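Local coordinates for protein putative protease (Parabacteroides distasonis ATCC 8503, PDB 3KD4) that is of unknown function but is probably an exported hydrolase, tentatively regarded as a protease, at residues Glu132-Thr137 / Lys141-Ser146; Glu306-Tyr311 / Ser344-Arg349; Arg221-Gln226 / Ile290-Asn295; Thr327-Ala332 / Tyr340-Pro345. All coordinates share one frame; numbering follows the deposited sequence.

In the fold
Contacts 2, 3 and 4 gather on one five-stranded antiparallel sheet, whereas contact 1 sits apart in the N-terminal DUF3857 region, its centre about 29 Å from that of contact 2. Contacts 2 and 4 share Ser344 and Pro345 and use neighbouring strands, 305-312 and 327-334. Contact 3 joins two helices, 211-222 and 287-300, which cover the opposite face of that sheet from Leu346 of contact 2. Contacts 1 and 2 are largely buried and apolar between their segments. Contact 3 is buried at Leu222 and Gln292 but opens at Lys223, with water as its polar glue. Contact 4, partly buried at the sheet's edge, relies on backbone hydrogen bonds.

Contact 1 (Glu132-Thr137 / Lys141-Ser146)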
# COMPACT_ATOMS: atom_id res chain seq x y z
N GLU A 132 -8.63 -8.91 8.08
CA GLU A 132 -7.49 -9.72 8.45
C GLU A 132 -7.02 -10.58 7.30
O GLU A 132 -7.77 -11.37 6.76
CB GLU A 132 -7.83 -10.60 9.66
CG GLU A 132 -6.63 -11.30 10.26
CD GLU A 132 -5.78 -10.37 11.12
OE1 GLU A 132 -6.19 -9.21 11.33
OE2 GLU A 132 -4.71 -10.82 11.58
N ARG A 133 -5.76 -10.41 6.94
CA ARG A 133 -5.12 -11.30 5.98
C ARG A 133 -4.90 -12.68 6.60
O ARG A 133 -4.32 -12.74 7.67
CB ARG A 133 -3.75 -10.72 5.61
CG ARG A 133 -3.06 -11.47 4.51
CD ARG A 133 -1.63 -10.99 4.26
NE ARG A 133 -0.74 -11.48 5.32
CZ ARG A 133 -0.17 -10.73 6.25
NH1 ARG A 133 -0.36 -9.42 6.29
NH2 ARG A 133 0.59 -11.30 7.16
N LEU A 134 -5.31 -13.75 5.92
CA LEU A 134 -5.16 -15.11 6.43
C LEU A 134 -4.05 -15.91 5.72
O LEU A 134 -3.53 -16.90 6.27
CB LEU A 134 -6.50 -15.83 6.33
CG LEU A 134 -7.68 -15.13 7.03
CD1 LEU A 134 -8.95 -15.97 6.92
CD2 LEU A 134 -7.35 -14.82 8.51
N GLN A 135 -3.64 -15.46 4.54
CA GLN A 135 -2.51 -16.04 3.85
C GLN A 135 -1.23 -15.49 4.39
O GLN A 135 -1.13 -14.29 4.66
CB GLN A 135 -2.58 -15.76 2.33
CG GLN A 135 -1.56 -16.47 1.50
CD GLN A 135 -1.85 -16.38 0.01
OE1 GLN A 135 -2.19 -15.32 -0.49
NE2 GLN A 135 -1.78 -17.50 -0.68
N GLU A 136 -0.22 -16.36 4.54
CA GLU A 136 1.11 -15.94 4.98
C GLU A 136 2.17 -16.25 3.91
O GLU A 136 1.88 -16.80 2.86
CB GLU A 136 1.49 -16.65 6.29
CG GLU A 136 0.47 -16.52 7.39
CD GLU A 136 0.31 -15.10 7.92
OE1 GLU A 136 1.16 -14.21 7.66
OE2 GLU A 136 -0.69 -14.89 8.61
N THR A 137 3.42 -15.88 4.20
CA THR A 137 4.53 -16.15 3.29
C THR A 137 4.95 -17.62 3.36
O THR A 137 5.68 -18.11 2.51
CB THR A 137 5.73 -15.21 3.62
OG1 THR A 137 6.05 -15.34 5.00
CG2 THR A 137 5.35 -13.72 3.36
N LYS A 141 -1.54 -24.76 7.32
CA LYS A 141 -2.22 -26.05 7.22
C LYS A 141 -3.67 -25.94 7.66
O LYS A 141 -4.54 -26.54 7.06
CB LYS A 141 -1.47 -27.10 8.06
CG LYS A 141 -2.07 -28.50 8.04
CD LYS A 141 -2.09 -29.08 6.63
CE LYS A 141 -2.35 -30.59 6.58
NZ LYS A 141 -2.67 -31.00 5.18
N GLU A 142 -3.91 -25.17 8.72
CA GLU A 142 -5.25 -24.95 9.26
C GLU A 142 -5.34 -23.58 9.90
O GLU A 142 -4.55 -23.24 10.80
CB GLU A 142 -5.59 -25.99 10.31
CG GLU A 142 -7.02 -25.85 10.90
CD GLU A 142 -7.24 -26.82 12.06
OE1 GLU A 142 -6.86 -26.49 13.20
OE2 GLU A 142 -7.79 -27.92 11.83
N CYS A 143 -6.38 -22.86 9.50
CA CYS A 143 -6.64 -21.53 9.96
C CYS A 143 -8.11 -21.46 10.42
O CYS A 143 -9.02 -21.69 9.61
CB CYS A 143 -6.37 -20.52 8.85
SG CYS A 143 -6.73 -18.84 9.35
N LYS A 144 -8.30 -21.20 11.72
CA LYS A 144 -9.63 -21.02 12.32
C LYS A 144 -9.81 -19.60 12.72
O LYS A 144 -8.91 -19.01 13.33
CB LYS A 144 -9.81 -21.94 13.55
CG LYS A 144 -9.87 -23.43 13.13
CD LYS A 144 -10.05 -24.41 14.30
CE LYS A 144 -10.37 -25.83 13.76
NZ LYS A 144 -11.77 -25.98 13.09
N VAL A 145 -10.92 -19.01 12.30
CA VAL A 145 -11.23 -17.61 12.64
C VAL A 145 -12.64 -17.56 13.17
O VAL A 145 -13.54 -18.31 12.69
CB VAL A 145 -11.03 -16.61 11.45
CG1 VAL A 145 -9.54 -16.48 11.16
CG2 VAL A 145 -11.80 -17.05 10.15
N SER A 146 -12.83 -16.71 14.17
CA SER A 146 -14.06 -16.67 14.93
C SER A 146 -14.40 -15.24 15.30
O SER A 146 -13.51 -14.48 15.69
CB SER A 146 -13.82 -17.45 16.24
OG SER A 146 -14.92 -17.41 17.06
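Leu134 and Val145 meet tip to tip, with Leu134 CD2 3.8 Å from Val145 CG1. The same methyl also lies 4.2 Å from Cys143 SG, so a single branch of the leucine serves both neighbours. Cys143 and Val145 alternate with Lys144 along the strand and turn their side chains to the same face. On Leu134, CG stands beside the backbone N (chi1 -56°); CD1 continues the chain, and the side branch CD2 turns to the strand. Leu181, Trp179 and Leu203 add further apolar surface around this buried trio, which joins the turn just after strand 129-133 to the larger sheet containing strand 140-150.

The other side of segment 132-137 is polar and partly open to solvent. There Arg133 reaches forward over the turn that follows it: NE donates to Gln135 O at 2.9 Å, and NH2 makes a salt bridge with Glu136 OE1 at 3.0 Å. Both acceptors lie in the guanidinium plane, which fixes the rotation of that group. Lys144 points away from Leu134, and its NZ bonds to Thr180.

No hydrogen bond links the two segments, so hydrophobic contact holds them together, while the charges are settled within the turn and on the outer surface.

Contact 2 (Glu306-Tyr311 / Ser344-Arg349); sequences EVLAVY and SPLTNR
Leu346 spreads its two methyls over two residues of strand 305-312. Its CD1 lies 4.0 Å from Leu308 CD1, the two leucines crossing at a slant. Its CD2 reaches Val310 CG2 at 3.7 Å, and here the side chains run past each other in opposite directions. Leu308 and Val310 are two residues apart on the strand and so show their side chains on the same face, offering the leucine a pair of adjacent apolar surfaces.

The branching at Val310 matters: CG1 is anti to the backbone N (chi1 -174°), which leaves CG2 beside that N as the methyl that touches Leu346. One step outward, Ala329 on the neighbouring strand also touches Leu346, and Val355 packs against Leu308 from strand 353-357.

The backbone puts these groups in place. Leu308 pairs with Ala329 through a backbone hydrogen bond, and Ala309 with Val356, so strand 305-312 is held between two neighbours. Leu346 belongs to a short, weakly bonded helical turn: Asn348 N donates to Pro345 O at 3.0 Å, while the bond from Arg349 N to Leu346 O is weak. Further out, Arg349 tethers this turn through salt bridges to Asp353 and Glu418. Ala309 and Tyr311 face the other way, against Leu215 of helix 211-222.

Between the two segments the chemistry is that of methyl against methyl, buried on the strand side, with Leu346 itself only partly covered. Such a contact gives little directionality; the directional bonds of the turn, the salt bridges of Arg349, lie beside it.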
# COMPACT_ATOMS: atom_id res chain seq x y z
N GLU A 306 -14.02 17.40 0.41
CA GLU A 306 -14.40 16.27 1.26
C GLU A 306 -13.28 15.23 1.34
O GLU A 306 -12.56 15.02 0.36
CB GLU A 306 -15.60 15.58 0.63
CG GLU A 306 -16.93 15.84 1.25
CD GLU A 306 -18.00 14.87 0.72
OE1 GLU A 306 -18.34 14.98 -0.46
OE2 GLU A 306 -18.46 13.99 1.50
N VAL A 307 -13.20 14.54 2.46
CA VAL A 307 -12.28 13.42 2.62
C VAL A 307 -12.87 12.20 1.90
O VAL A 307 -14.10 11.99 1.88
CB VAL A 307 -11.98 13.14 4.12
CG1 VAL A 307 -11.09 11.91 4.29
CG2 VAL A 307 -11.34 14.38 4.78
N LEU A 308 -11.99 11.42 1.27
CA LEU A 308 -12.37 10.19 0.59
C LEU A 308 -11.61 9.03 1.19
O LEU A 308 -10.43 9.14 1.53
CB LEU A 308 -11.99 10.28 -0.90
CG LEU A 308 -12.41 11.52 -1.69
CD1 LEU A 308 -11.97 11.39 -3.17
CD2 LEU A 308 -13.94 11.74 -1.58
N ALA A 309 -12.30 7.91 1.28
CA ALA A 309 -11.71 6.64 1.67
C ALA A 309 -11.55 5.77 0.42
O ALA A 309 -12.44 5.71 -0.43
CB ALA A 309 -12.59 5.94 2.71
N VAL A 310 -10.40 5.10 0.32
CA VAL A 310 -10.11 4.20 -0.79
C VAL A 310 -10.05 2.77 -0.28
O VAL A 310 -9.26 2.46 0.65
CB VAL A 310 -8.74 4.57 -1.47
CG1 VAL A 310 -8.48 3.72 -2.73
CG2 VAL A 310 -8.69 6.09 -1.79
N TYR A 311 -10.90 1.92 -0.85
CA TYR A 311 -10.98 0.51 -0.53
C TYR A 311 -10.51 -0.32 -1.70
O TYR A 311 -10.59 0.12 -2.86
CB TYR A 311 -12.44 0.10 -0.33
CG TYR A 311 -13.16 0.73 0.81
CD1 TYR A 311 -13.84 1.93 0.66
CD2 TYR A 311 -13.17 0.12 2.05
CE1 TYR A 311 -14.55 2.48 1.75
CE2 TYR A 311 -13.84 0.66 3.10
CZ TYR A 311 -14.53 1.83 2.95
OH TYR A 311 -15.15 2.34 4.06
N SER A 344 -0.24 9.63 -3.91
CA SER A 344 -0.19 9.16 -5.27
C SER A 344 -1.52 9.43 -5.98
O SER A 344 -2.58 9.30 -5.37
CB SER A 344 0.11 7.67 -5.27
OG SER A 344 0.05 7.19 -6.60
N PRO A 345 -1.49 9.78 -7.27
CA PRO A 345 -2.77 10.18 -7.90
C PRO A 345 -3.80 9.06 -7.91
O PRO A 345 -3.47 7.93 -8.29
CB PRO A 345 -2.37 10.51 -9.34
CG PRO A 345 -0.92 10.89 -9.25
CD PRO A 345 -0.33 10.06 -8.14
N LEU A 346 -5.04 9.38 -7.51
CA LEU A 346 -6.10 8.37 -7.54
C LEU A 346 -6.33 7.83 -8.93
O LEU A 346 -6.69 6.68 -9.09
CB LEU A 346 -7.43 8.90 -6.99
CG LEU A 346 -7.53 9.15 -5.50
CD1 LEU A 346 -8.97 9.64 -5.20
CD2 LEU A 346 -7.23 7.91 -4.69
N THR A 347 -6.07 8.66 -9.94
CA THR A 347 -6.26 8.26 -11.34
C THR A 347 -5.18 7.28 -11.86
O THR A 347 -5.29 6.77 -12.98
CB THR A 347 -6.36 9.50 -12.23
OG1 THR A 347 -5.16 10.30 -12.07
CG2 THR A 347 -7.61 10.34 -11.87
N ASN A 348 -4.15 6.99 -11.05
CA ASN A 348 -3.19 5.95 -11.44
C ASN A 348 -3.83 4.58 -11.42
O ASN A 348 -3.68 3.80 -12.35
CB ASN A 348 -1.93 5.96 -10.56
CG ASN A 348 -1.00 7.08 -10.89
OD1 ASN A 348 -1.32 7.98 -11.67
ND2 ASN A 348 0.18 7.03 -10.32
N ARG A 349 -4.54 4.27 -10.34
CA ARG A 349 -5.20 2.97 -10.25
C ARG A 349 -6.65 3.04 -10.71
O ARG A 349 -7.26 2.02 -11.03
CB ARG A 349 -5.08 2.43 -8.82
CG ARG A 349 -3.63 2.15 -8.35
CD ARG A 349 -3.58 1.76 -6.88
NE ARG A 349 -4.50 0.66 -6.61
CZ ARG A 349 -4.28 -0.61 -6.95
NH1 ARG A 349 -3.14 -0.97 -7.54
NH2 ARG A 349 -5.20 -1.54 -6.71

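Contact 3 (Arg221-Gln226 / Ile290-Asn295)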
# COMPACT_ATOMS: atom_id res chain seq x y z
N ARG A 221 -16.41 12.30 14.10
CA ARG A 221 -15.26 12.34 14.99
C ARG A 221 -14.22 13.31 14.43
O ARG A 221 -13.60 14.06 15.19
CB ARG A 221 -14.71 10.92 15.21
CG ARG A 221 -15.75 10.00 15.92
CD ARG A 221 -15.40 8.50 15.98
NE ARG A 221 -14.90 8.04 17.27
CZ ARG A 221 -13.67 7.59 17.46
NH1 ARG A 221 -12.83 7.57 16.45
NH2 ARG A 221 -13.26 7.18 18.64
N LEU A 222 -14.04 13.31 13.11
CA LEU A 222 -13.09 14.24 12.50
C LEU A 222 -13.50 15.67 12.79
O LEU A 222 -12.64 16.51 13.07
CB LEU A 222 -12.97 14.02 11.00
CG LEU A 222 -12.23 12.76 10.56
CD1 LEU A 222 -12.08 12.72 9.06
CD2 LEU A 222 -10.89 12.65 11.22
N LYS A 223 -14.81 15.92 12.75
CA LYS A 223 -15.38 17.27 12.89
C LYS A 223 -15.52 17.72 14.34
O LYS A 223 -15.85 18.86 14.58
CB LYS A 223 -16.73 17.37 12.18
CG LYS A 223 -16.67 17.32 10.65
CD LYS A 223 -18.03 16.98 10.05
CE LYS A 223 -18.25 17.47 8.58
NZ LYS A 223 -17.28 17.07 7.47
N GLU A 224 -15.22 16.86 15.29
CA GLU A 224 -15.33 17.20 16.70
C GLU A 224 -14.43 18.36 17.15
O GLU A 224 -14.82 19.06 18.04
CB GLU A 224 -15.03 15.99 17.59
CG GLU A 224 -16.23 15.07 17.82
CD GLU A 224 -15.84 13.75 18.50
OE1 GLU A 224 -14.69 13.63 18.99
OE2 GLU A 224 -16.69 12.81 18.51
N SER A 225 -13.23 18.55 16.59
CA SER A 225 -12.46 19.78 16.96
C SER A 225 -12.95 21.00 16.16
O SER A 225 -13.31 20.87 15.02
CB SER A 225 -10.95 19.62 16.78
OG SER A 225 -10.65 19.16 15.49
N GLN A 226 -12.97 22.18 16.79
CA GLN A 226 -13.42 23.42 16.12
C GLN A 226 -12.52 23.82 14.94
O GLN A 226 -13.03 24.45 14.00
CB GLN A 226 -13.49 24.59 17.12
N ILE A 290 -3.79 14.60 8.38
CA ILE A 290 -3.43 15.47 7.28
C ILE A 290 -4.59 15.65 6.30
O ILE A 290 -4.90 16.77 5.86
CB ILE A 290 -2.12 14.98 6.58
CG1 ILE A 290 -0.94 15.12 7.55
CG2 ILE A 290 -1.84 15.76 5.27
CD1 ILE A 290 0.35 14.36 7.09
N ALA A 291 -5.27 14.56 5.99
CA ALA A 291 -6.44 14.63 5.13
C ALA A 291 -7.49 15.59 5.68
O ALA A 291 -8.07 16.36 4.93
CB ALA A 291 -7.04 13.23 4.95
N GLN A 292 -7.76 15.53 6.98
CA GLN A 292 -8.80 16.39 7.60
C GLN A 292 -8.34 17.82 7.69
O GLN A 292 -9.13 18.72 7.47
CB GLN A 292 -9.22 15.88 8.98
CG GLN A 292 -10.33 16.70 9.66
CD GLN A 292 -11.65 16.76 8.90
OE1 GLN A 292 -11.81 16.12 7.87
NE2 GLN A 292 -12.60 17.53 9.43
N LEU A 293 -7.06 18.03 7.99
CA LEU A 293 -6.51 19.39 8.02
C LEU A 293 -6.66 20.10 6.66
O LEU A 293 -7.13 21.25 6.55
CB LEU A 293 -5.04 19.35 8.45
CG LEU A 293 -4.36 20.72 8.47
CD1 LEU A 293 -5.16 21.67 9.40
CD2 LEU A 293 -2.85 20.65 8.88
N LEU A 294 -6.27 19.40 5.61
CA LEU A 294 -6.38 19.92 4.25
C LEU A 294 -7.86 20.19 3.91
O LEU A 294 -8.21 21.25 3.42
CB LEU A 294 -5.76 18.87 3.32
CG LEU A 294 -5.74 19.05 1.80
CD1 LEU A 294 -4.99 20.34 1.40
CD2 LEU A 294 -5.15 17.78 1.14
N ASN A 295 -8.73 19.22 4.19
CA ASN A 295 -10.17 19.40 3.99
C ASN A 295 -10.73 20.64 4.73
O ASN A 295 -11.46 21.46 4.13
CB ASN A 295 -10.88 18.12 4.43
CG ASN A 295 -12.38 18.17 4.22
OD1 ASN A 295 -12.85 18.48 3.13
ND2 ASN A 295 -13.12 17.91 5.27
O HOH W 1 -12.05 19.06 11.98
O HOH W 2 -14.93 18.63 8.09
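Gln292 reaches Leu222 through an extended first torsion, with CG anti to the backbone N (chi1 -178°), followed by a bend at chi2 (61°) that turns the face of the carboxamide to the leucine. Leu222 CB stands almost straight above the amide carbon, 3.7 Å from Gln292 CD, and its CD1 comes within 3.6 Å of Gln292 OE1. The amide is thus pressed flat against an aliphatic side chain, while Val307 of the sheet touches OE1 as well.

No direct hydrogen bond spans the segments; two waters do the work. One donates to Leu222 O at 2.8 Å and accepts from Gln292 NE2 at 3.0 Å. The other accepts from NE2 and also from Lys223 NZ, each at 2.9 Å. NE2 therefore gives to both waters, which fixes the turn of the amide. The lysine's main charge partner is Asp219, one helical turn back. Lys223 is exposed, whereas Leu222 and Gln292 are buried.

With an alanine at Gln292, both waters would probably lose their shared donor, and a gap would be likely to open beside Leu222.

Here the end of helix 211-222 packs against helix 287-300, on the face of the antiparallel sheet that carries Val307 and Ala309. Helix 287-300 packed on the sheet of strands 305-312, 327-334, 337-341 and 353-357 is consistent with a transglutaminase-like core.

Contact 4 (Thr327-Ala332 / Tyr340-Pro345); sequences TLAVKA and YLSASP
Val330 and Leu341 form an antiparallel hydrogen-bonded pair. Val330 N donates to Leu341 O at 2.9 Å, and Leu341 N returns the bond to Val330 O at 2.7 Å, nearly straight at 171°. Lys331 and Tyr340 make the next pair, a non-hydrogen-bonded one. Ser342 still lies beside Ala329; one residue further on, a water bridges the chains, donating to Leu328 O and accepting from Ala343 N at 3.1 Å. Ser342 OG closes the turn by donating to Ser344 O at 2.6 Å, from above the carbonyl plane, while its CB rests against Ala329 CB.

Tyr340 and Lys331 lie side by side on one face and point the same way. The ring meets the aliphatic start of the lysine, with Tyr340 CD1 4.1 Å from Lys331 CB and Tyr340 CE1 4.1 Å from Lys331 CG. Leu308 and Ile363 also touch the ring. A serine at Tyr340 is likely to leave the lysine stem uncovered on this side and Leu308 and Ile363 without the ring they touch.

On the opposite face, Val330 and Leu341 both lean on Leu294 of helix 287-300. Leu341 O, besides accepting from Val330 N, takes a bond from a glycerol, probably from the crystallisation liquor.

These two strands are a beta hairpin, 327-334 with 337-341, whose second arm is an outermost strand of the five-stranded antiparallel sheet, with helix 287-300 on the face of Val330 and Leu341.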
# COMPACT_ATOMS: atom_id res chain seq x y z
N THR A 327 -6.24 3.76 1.67
CA THR A 327 -5.67 5.08 1.48
C THR A 327 -6.74 6.15 1.73
O THR A 327 -7.92 5.85 1.59
CB THR A 327 -5.18 5.24 0.01
OG1 THR A 327 -4.43 4.08 -0.37
CG2 THR A 327 -4.32 6.48 -0.19
N LEU A 328 -6.30 7.37 2.03
CA LEU A 328 -7.16 8.53 2.13
C LEU A 328 -6.77 9.57 1.08
O LEU A 328 -5.63 9.63 0.65
CB LEU A 328 -7.08 9.12 3.50
CG LEU A 328 -7.43 8.15 4.63
CD1 LEU A 328 -6.88 8.70 5.91
CD2 LEU A 328 -8.94 7.89 4.71
N ALA A 329 -7.75 10.35 0.66
CA ALA A 329 -7.53 11.44 -0.26
C ALA A 329 -8.52 12.53 0.07
O ALA A 329 -9.42 12.37 0.93
CB ALA A 329 -7.69 10.93 -1.73
N VAL A 330 -8.37 13.66 -0.60
CA VAL A 330 -9.28 14.76 -0.47
C VAL A 330 -9.73 15.14 -1.88
O VAL A 330 -8.91 15.23 -2.80
CB VAL A 330 -8.61 15.94 0.25
CG1 VAL A 330 -9.52 17.19 0.30
CG2 VAL A 330 -8.20 15.51 1.67
N LYS A 331 -11.03 15.33 -2.03
CA LYS A 331 -11.63 15.84 -3.24
C LYS A 331 -11.80 17.36 -3.07
O LYS A 331 -12.33 17.79 -2.05
CB LYS A 331 -13.00 15.16 -3.40
CG LYS A 331 -13.97 15.74 -4.36
CD LYS A 331 -15.21 14.83 -4.49
CE LYS A 331 -16.19 14.86 -3.32
NZ LYS A 331 -17.30 15.84 -3.46
N ALA A 332 -11.37 18.15 -4.06
CA ALA A 332 -11.56 19.61 -4.07
C ALA A 332 -12.27 20.02 -5.36
O ALA A 332 -11.85 19.65 -6.45
CB ALA A 332 -10.24 20.35 -3.96
N TYR A 340 -8.35 15.57 -7.19
CA TYR A 340 -8.06 14.74 -6.03
C TYR A 340 -6.65 14.99 -5.50
O TYR A 340 -5.71 15.07 -6.28
CB TYR A 340 -8.24 13.27 -6.39
CG TYR A 340 -9.61 13.02 -6.98
CD1 TYR A 340 -10.76 13.27 -6.23
CD2 TYR A 340 -9.77 12.57 -8.30
CE1 TYR A 340 -12.04 13.05 -6.76
CE2 TYR A 340 -11.04 12.33 -8.83
CZ TYR A 340 -12.17 12.59 -8.04
OH TYR A 340 -13.41 12.44 -8.56
N LEU A 341 -6.54 15.14 -4.18
CA LEU A 341 -5.26 15.36 -3.53
C LEU A 341 -4.94 14.13 -2.68
O LEU A 341 -5.72 13.75 -1.80
CB LEU A 341 -5.30 16.63 -2.67
CG LEU A 341 -6.03 17.85 -3.23
CD1 LEU A 341 -5.71 19.10 -2.41
CD2 LEU A 341 -5.68 18.08 -4.70
N SER A 342 -3.79 13.52 -2.96
CA SER A 342 -3.30 12.30 -2.31
C SER A 342 -1.80 12.14 -2.62
O SER A 342 -1.25 12.81 -3.52
CB SER A 342 -4.05 11.05 -2.79
OG SER A 342 -4.09 11.01 -4.20
N ALA A 343 -1.15 11.23 -1.90
CA ALA A 343 0.29 11.07 -2.02
C ALA A 343 0.57 10.57 -3.44
O ALA A 343 1.45 11.09 -4.11
CB ALA A 343 0.79 10.07 -0.96
N SER A 344 -0.24 9.63 -3.91
CA SER A 344 -0.19 9.16 -5.27
C SER A 344 -1.52 9.43 -5.98
O SER A 344 -2.58 9.30 -5.37
CB SER A 344 0.11 7.67 -5.27
OG SER A 344 0.05 7.19 -6.60
N PRO A 345 -1.49 9.78 -7.27
CA PRO A 345 -2.77 10.18 -7.90
C PRO A 345 -3.80 9.06 -7.91
O PRO A 345 -3.47 7.93 -8.29
CB PRO A 345 -2.37 10.51 -9.34
CG PRO A 345 -0.92 10.89 -9.25
CD PRO A 345 -0.33 10.06 -8.14
O HOH W 3 -2.91 9.97 0.28